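Local atomic coordinates of putative hydrolase (Agrobacterium vitis, PDB entry 3LLC), a protein that probably acts as an alpha/beta-hydrolase-fold esterase, perhaps a thioesterase that removes fatty acyl groups from acylated proteins. Residues E10-T15 with L100-P105; A27-P32 with G68-D73. All blocks are in the same frame, centred on the assembly; numbering follows the deposited sequence. Where two conformers were deposited one is given.

Contact 1 (E10-T15 with L100-P105); sequences ETHAIT and LDHFKP
His12 and Phe103 form a T-shaped (edge-to-face) pair: the phenyl ring drives its CE1-CZ edge into one face of the imidazole. The ring centroids lie 4.9 Å apart and the planes stand at 88°, nearly perpendicular. The tightest touch runs from Phe103 CZ to His12 CG, 3.6 Å. Next to it, Ile14 makes a CH-pi contact with His102, its CG1 sitting 3.8 Å from the centroid of the His102 ring and almost on the ring normal. His102 carries its CG anti to the backbone N (chi1 -176°), which swings the imidazole out toward the strand, and chi2 near 82° turns a face to this methylene. The outer methyl of the same isoleucine goes to the other aromatic ring, Ile14 CD1 lying 4.0 Å from Phe103 CE2, so one branch serves both rings.

The polar link is indirect. A water in the plane of the His12 ring lies 2.6 Å from His12 ND1 and 2.9 Å from His102 NE2, bridging nitrogens too far apart to bond directly. The second nitrogen of the His12 ring, NE2, reaches Glu10 OE1 in a weak hydrogen bond of 3.5 Å, so both ring nitrogens have polar partners.

With no direct hydrogen bond across it, the interface depends on aromatic, apolar and water-mediated contacts. It seats the C-terminal end of helix 89-103 against one face of the outermost strand 9-16, the helix-on-sheet layering characteristic of the alpha/beta-hydrolase fold, here at the edge of its central sheet.

Contact 2 (A27-P32 with G68-D73); sequences ALVRAP and GAIRFD
Leu28 and Arg71 exchange two backbone hydrogen bonds: Leu28 N donates to Arg71 O at 2.9 Å, and Arg71 N returns to Leu28 O at 3.0 Å, the latter nearly straight at 172°. Two residues along, Arg30 N to Ala69 O (2.9 Å) and Ala69 N to Arg30 O (3.0 Å) repeat the pattern. Between and beyond these hydrogen-bonded pairs, Val29 faces Ile70 and Ala27 faces Phe72 as non-hydrogen-bonded pairs, where CA-H...O contacts such as Val29 CA to Ala69 O add to the backbone ladder.

A water accepts from Arg71 NE at 2.9 Å in the guanidinium plane and gives a weak bond back to Leu28 O, tying the side chain to the opposing strand. The same guanidinium also donates through NH1 to Met50 O, while Arg30 forms a salt bridge with Asp59 of helix 53-65.

Residues 27-30 and 68-72 run antiparallel, their directions 175° apart, within the central sheet of the alpha/beta-hydrolase fold; on its other side strand 68-72 pairs in parallel with strand 39-43, where the parallel part of the sheet begins.

Packing divides between the two faces of the sheet. On that of Leu28 and Arg71, the leucine methyl CD1 lies over one face of the guanidinium, 3.7 Å from Arg71 NH2. On the other, the side chains of Val29 and Ile70 run alongside each other; in the conformer given, Val29 CG2 comes 3.7 Å from Ile70 CG1. Past the paired strands, the Pro32 ring rests CB on Gly68 N.

The two contacts have centres about 8 Å apart and share the antiparallel edge of one mixed sheet, where strands 9-16, 23-30 and 68-72 lie in that order. Backbone hydrogen bonds from Glu10 to Val29 and from His12 to Ala27 join them directly, and the His12 ring also packs on Val29. Along the chain the pairing of 27-32 with 68-73 is nested inside the loop closed by 10-15 with 100-105. Helix 89-103, the next regular element after strand 68-72, brings the chain back to strand 9-16. Contact 2 thus joins neighbouring strands, whereas contact 1 lays the end of helix 89-103 on the same edge.

Contact 1 (E10-T15 with L100-P105)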
loop_
_atom_site.group_PDB
_atom_site.type_symbol
_atom_site.label_atom_id
_atom_site.label_comp_id
_atom_site.label_asym_id
_atom_site.label_seq_id
_atom_site.Cartn_x
_atom_site.Cartn_y
_atom_site.Cartn_z
ATOM N N GLU A 10 -4.148 -20.530 -0.872
ATOM C CA GLU A 10 -2.891 -21.302 -0.683
ATOM C C GLU A 10 -1.860 -20.459 0.073
ATOM O O GLU A 10 -1.776 -19.249 -0.150
ATOM C CB GLU A 10 -2.240 -21.663 -2.006
ATOM C CG GLU A 10 -3.114 -22.263 -3.087
ATOM C CD GLU A 10 -2.373 -22.232 -4.425
ATOM O OE1 GLU A 10 -1.300 -22.883 -4.515
ATOM O OE2 GLU A 10 -2.835 -21.536 -5.364
ATOM N N THR A 11 -1.046 -21.123 0.889
ATOM C CA THR A 11 0.006 -20.480 1.677
ATOM C C THR A 11 1.368 -20.622 0.973
ATOM O O THR A 11 1.721 -21.702 0.520
ATOM C CB THR A 11 0.040 -21.098 3.114
ATOM O OG1 THR A 11 -1.116 -20.656 3.848
ATOM C CG2 THR A 11 1.302 -20.701 3.859
ATOM N N HIS A 12 2.126 -19.528 0.879
ATOM C CA HIS A 12 3.445 -19.489 0.217
ATOM C C HIS A 12 4.463 -18.719 1.061
ATOM O O HIS A 12 4.095 -17.804 1.789
ATOM C CB HIS A 12 3.317 -18.768 -1.151
ATOM C CG HIS A 12 2.538 -19.539 -2.171
ATOM N ND1 HIS A 12 3.137 -20.396 -3.067
ATOM C CD2 HIS A 12 1.206 -19.605 -2.423
ATOM C CE1 HIS A 12 2.209 -20.978 -3.809
ATOM N NE2 HIS A 12 1.030 -20.508 -3.449
ATOM N N ALA A 13 5.743 -19.048 0.929
ATOM C CA ALA A 13 6.843 -18.229 1.500
ATOM C C ALA A 13 7.806 -17.837 0.377
ATOM O O ALA A 13 8.248 -18.721 -0.368
ATOM C CB ALA A 13 7.602 -19.022 2.562
ATOM N N ILE A 14 8.135 -16.566 0.284
ATOM C CA ILE A 14 9.001 -16.039 -0.777
ATOM C C ILE A 14 10.250 -15.386 -0.192
ATOM O O ILE A 14 10.150 -14.477 0.644
ATOM C CB ILE A 14 8.227 -15.007 -1.644
ATOM C CG1 ILE A 14 7.033 -15.676 -2.351
ATOM C CG2 ILE A 14 9.181 -14.287 -2.649
ATOM C CD1 ILE A 14 5.668 -15.184 -1.908
ATOM N N THR A 15 11.425 -15.797 -0.659
ATOM C CA THR A 15 12.677 -15.191 -0.209
ATOM C C THR A 15 12.943 -13.892 -0.984
ATOM O O THR A 15 12.873 -13.872 -2.208
ATOM C CB THR A 15 13.848 -16.144 -0.377
ATOM O OG1 THR A 15 13.562 -17.375 0.305
ATOM C CG2 THR A 15 15.141 -15.556 0.198
ATOM N N LEU A 100 4.869 -10.043 -6.581
ATOM C CA LEU A 100 4.275 -9.985 -7.918
ATOM C C LEU A 100 5.067 -10.816 -8.938
ATOM O O LEU A 100 4.459 -11.566 -9.723
ATOM C CB LEU A 100 4.082 -8.532 -8.380
ATOM C CG LEU A 100 3.207 -8.309 -9.616
ATOM C CD1 LEU A 100 1.728 -8.463 -9.281
ATOM C CD2 LEU A 100 3.484 -6.942 -10.174
ATOM N N ASP A 101 6.404 -10.727 -8.927
ATOM C CA ASP A 101 7.241 -11.489 -9.854
ATOM C C ASP A 101 7.251 -13.004 -9.585
ATOM O O ASP A 101 7.568 -13.811 -10.481
ATOM C CB ASP A 101 8.684 -10.969 -9.847
ATOM C CG ASP A 101 8.812 -9.527 -10.419
ATOM O OD1 ASP A 101 7.848 -9.018 -11.057
ATOM O OD2 ASP A 101 9.891 -8.905 -10.230
ATOM N N HIS A 102 6.904 -13.402 -8.361
ATOM C CA HIS A 102 6.836 -14.829 -8.025
ATOM C C HIS A 102 5.602 -15.470 -8.691
ATOM O O HIS A 102 5.681 -16.558 -9.204
ATOM C CB HIS A 102 6.794 -15.011 -6.504
ATOM C CG HIS A 102 6.811 -16.443 -6.047
ATOM N ND1 HIS A 102 7.976 -17.179 -5.937
ATOM C CD2 HIS A 102 5.809 -17.270 -5.658
ATOM C CE1 HIS A 102 7.685 -18.406 -5.533
ATOM N NE2 HIS A 102 6.381 -18.482 -5.337
ATOM N N PHE A 103 4.463 -14.782 -8.644
ATOM C CA PHE A 103 3.185 -15.303 -9.133
ATOM C C PHE A 103 2.861 -14.911 -10.575
ATOM O O PHE A 103 2.128 -15.630 -11.248
ATOM C CB PHE A 103 2.073 -14.841 -8.189
ATOM C CG PHE A 103 2.177 -15.449 -6.808
ATOM C CD1 PHE A 103 1.922 -16.804 -6.635
ATOM C CD2 PHE A 103 2.531 -14.687 -5.710
ATOM C CE1 PHE A 103 2.022 -17.387 -5.377
ATOM C CE2 PHE A 103 2.623 -15.260 -4.454
ATOM C CZ PHE A 103 2.364 -16.611 -4.287
ATOM N N LYS A 104 3.401 -13.779 -11.034
ATOM C CA LYS A 104 3.290 -13.318 -12.443
ATOM C C LYS A 104 1.874 -13.318 -13.017
ATOM O O LYS A 104 1.641 -13.916 -14.055
ATOM C CB LYS A 104 4.155 -14.184 -13.352
ATOM C CG LYS A 104 5.635 -14.064 -13.114
ATOM C CD LYS A 104 6.403 -15.054 -14.001
ATOM C CE LYS A 104 7.829 -14.575 -14.262
ATOM N NZ LYS A 104 8.544 -14.106 -13.032
ATOM N N PRO A 105 0.922 -12.673 -12.349
ATOM C CA PRO A 105 -0.418 -12.595 -12.918
ATOM C C PRO A 105 -0.376 -11.827 -14.244
ATOM O O PRO A 105 0.454 -10.911 -14.410
ATOM C CB PRO A 105 -1.201 -11.835 -11.844
ATOM C CG PRO A 105 -0.164 -11.012 -11.173
ATOM C CD PRO A 105 1.035 -11.888 -11.112
HETATM O O HOH W 1 5.615 -20.751 -3.769
#

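Contact 2 (A27-P32 with G68-D73)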
loop_
_atom_site.group_PDB
_atom_site.type_symbol
_atom_site.label_atom_id
_atom_site.label_comp_id
_atom_site.label_asym_id
_atom_site.label_seq_id
_atom_site.Cartn_x
_atom_site.Cartn_y
_atom_site.Cartn_z
ATOM N N ALA A 27 2.763 -15.164 2.288
ATOM C CA ALA A 27 1.697 -14.771 1.346
ATOM C C ALA A 27 0.556 -15.792 1.316
ATOM O O ALA A 27 0.747 -16.993 1.552
ATOM C CB ALA A 27 2.280 -14.538 -0.105
ATOM N N LEU A 28 -0.646 -15.274 1.068
ATOM C CA LEU A 28 -1.882 -16.042 0.922
ATOM C C LEU A 28 -2.450 -15.698 -0.470
ATOM O O LEU A 28 -2.724 -14.520 -0.747
ATOM C CB LEU A 28 -2.884 -15.639 2.017
ATOM C CG LEU A 28 -2.523 -16.027 3.469
ATOM C CD1 LEU A 28 -3.445 -15.320 4.476
ATOM C CD2 LEU A 28 -2.535 -17.583 3.666
ATOM N N VAL A 29 -2.640 -16.709 -1.310
ATOM C CA VAL A 29 -2.992 -16.511 -2.725
ATOM C C VAL A 29 -4.164 -17.385 -3.173
ATOM O O VAL A 29 -4.287 -18.568 -2.796
ATOM C CB VAL A 29 -1.797 -16.811 -3.660
ATOM C CG1 VAL A 29 -1.577 -18.314 -3.800
ATOM C CG2 VAL A 29 -2.030 -16.203 -5.027
ATOM N N ARG A 30 -5.048 -16.780 -3.962
ATOM C CA ARG A 30 -6.176 -17.450 -4.568
ATOM C C ARG A 30 -6.015 -17.290 -6.084
ATOM O O ARG A 30 -5.949 -16.168 -6.578
ATOM C CB ARG A 30 -7.457 -16.767 -4.075
ATOM C CG ARG A 30 -8.735 -17.382 -4.505
ATOM C CD ARG A 30 -9.915 -16.507 -4.103
ATOM N NE ARG A 30 -10.079 -16.384 -2.655
ATOM C CZ ARG A 30 -10.781 -17.219 -1.888
ATOM N NH1 ARG A 30 -11.346 -18.312 -2.391
ATOM N NH2 ARG A 30 -10.888 -16.993 -0.588
ATOM N N ALA A 31 -5.925 -18.398 -6.817
ATOM C CA ALA A 31 -5.827 -18.333 -8.288
ATOM C C ALA A 31 -7.137 -17.820 -8.917
ATOM O O ALA A 31 -8.224 -18.112 -8.422
ATOM C CB ALA A 31 -5.457 -19.719 -8.876
ATOM N N PRO A 32 -7.037 -17.068 -10.029
ATOM C CA PRO A 32 -8.250 -16.772 -10.801
ATOM C C PRO A 32 -8.880 -18.028 -11.406
ATOM O O PRO A 32 -8.179 -19.014 -11.646
ATOM C CB PRO A 32 -7.749 -15.814 -11.890
ATOM C CG PRO A 32 -6.319 -16.154 -12.062
ATOM C CD PRO A 32 -5.819 -16.583 -10.703
ATOM N N GLY A 68 -8.416 -13.463 -9.297
ATOM C CA GLY A 68 -7.322 -13.763 -8.411
ATOM C C GLY A 68 -7.236 -12.800 -7.228
ATOM O O GLY A 68 -7.727 -11.644 -7.266
ATOM N N ALA A 69 -6.575 -13.269 -6.174
ATOM C CA ALA A 69 -6.270 -12.402 -5.022
ATOM C C ALA A 69 -4.921 -12.761 -4.400
ATOM O O ALA A 69 -4.633 -13.953 -4.190
ATOM C CB ALA A 69 -7.379 -12.501 -3.984
ATOM N N ILE A 70 -4.090 -11.745 -4.147
ATOM C CA ILE A 70 -2.799 -11.904 -3.450
ATOM C C ILE A 70 -2.775 -10.986 -2.216
ATOM O O ILE A 70 -3.028 -9.795 -2.326
ATOM C CB ILE A 70 -1.588 -11.590 -4.335
ATOM C CG1 ILE A 70 -1.478 -12.581 -5.492
ATOM C CG2 ILE A 70 -0.274 -11.595 -3.513
ATOM C CD1 ILE A 70 -0.493 -12.179 -6.578
ATOM N N ARG A 71 -2.455 -11.562 -1.054
ATOM C CA ARG A 71 -2.096 -10.759 0.135
ATOM C C ARG A 71 -0.751 -11.239 0.643
ATOM O O ARG A 71 -0.410 -12.423 0.445
ATOM C CB ARG A 71 -3.125 -10.956 1.243
ATOM C CG ARG A 71 -4.521 -10.422 0.911
ATOM C CD ARG A 71 -5.569 -10.870 1.954
ATOM N NE ARG A 71 -5.926 -12.272 1.855
ATOM C CZ ARG A 71 -6.195 -13.079 2.875
ATOM N NH1 ARG A 71 -6.104 -12.671 4.138
ATOM N NH2 ARG A 71 -6.517 -14.332 2.631
ATOM N N PHE A 72 0.014 -10.332 1.261
ATOM C CA PHE A 72 1.293 -10.687 1.894
ATOM C C PHE A 72 1.572 -9.746 3.080
ATOM O O PHE A 72 0.979 -8.669 3.169
ATOM C CB PHE A 72 2.434 -10.628 0.886
ATOM C CG PHE A 72 2.746 -9.238 0.428
ATOM C CD1 PHE A 72 1.961 -8.623 -0.550
ATOM C CD2 PHE A 72 3.796 -8.508 0.995
ATOM C CE1 PHE A 72 2.208 -7.325 -0.942
ATOM C CE2 PHE A 72 4.061 -7.197 0.585
ATOM C CZ PHE A 72 3.248 -6.611 -0.391
ATOM N N ASP A 73 2.424 -10.196 3.999
ATOM C CA ASP A 73 2.857 -9.375 5.159
ATOM C C ASP A 73 4.217 -8.752 4.860
ATOM O O ASP A 73 5.174 -9.443 4.488
ATOM C CB ASP A 73 2.934 -10.205 6.438
ATOM C CG ASP A 73 1.541 -10.402 7.132
ATOM O OD1 ASP A 73 0.716 -9.452 7.093
ATOM O OD2 ASP A 73 1.330 -11.484 7.741
HETATM O O HOH W 2 -5.990 -13.721 -0.651
#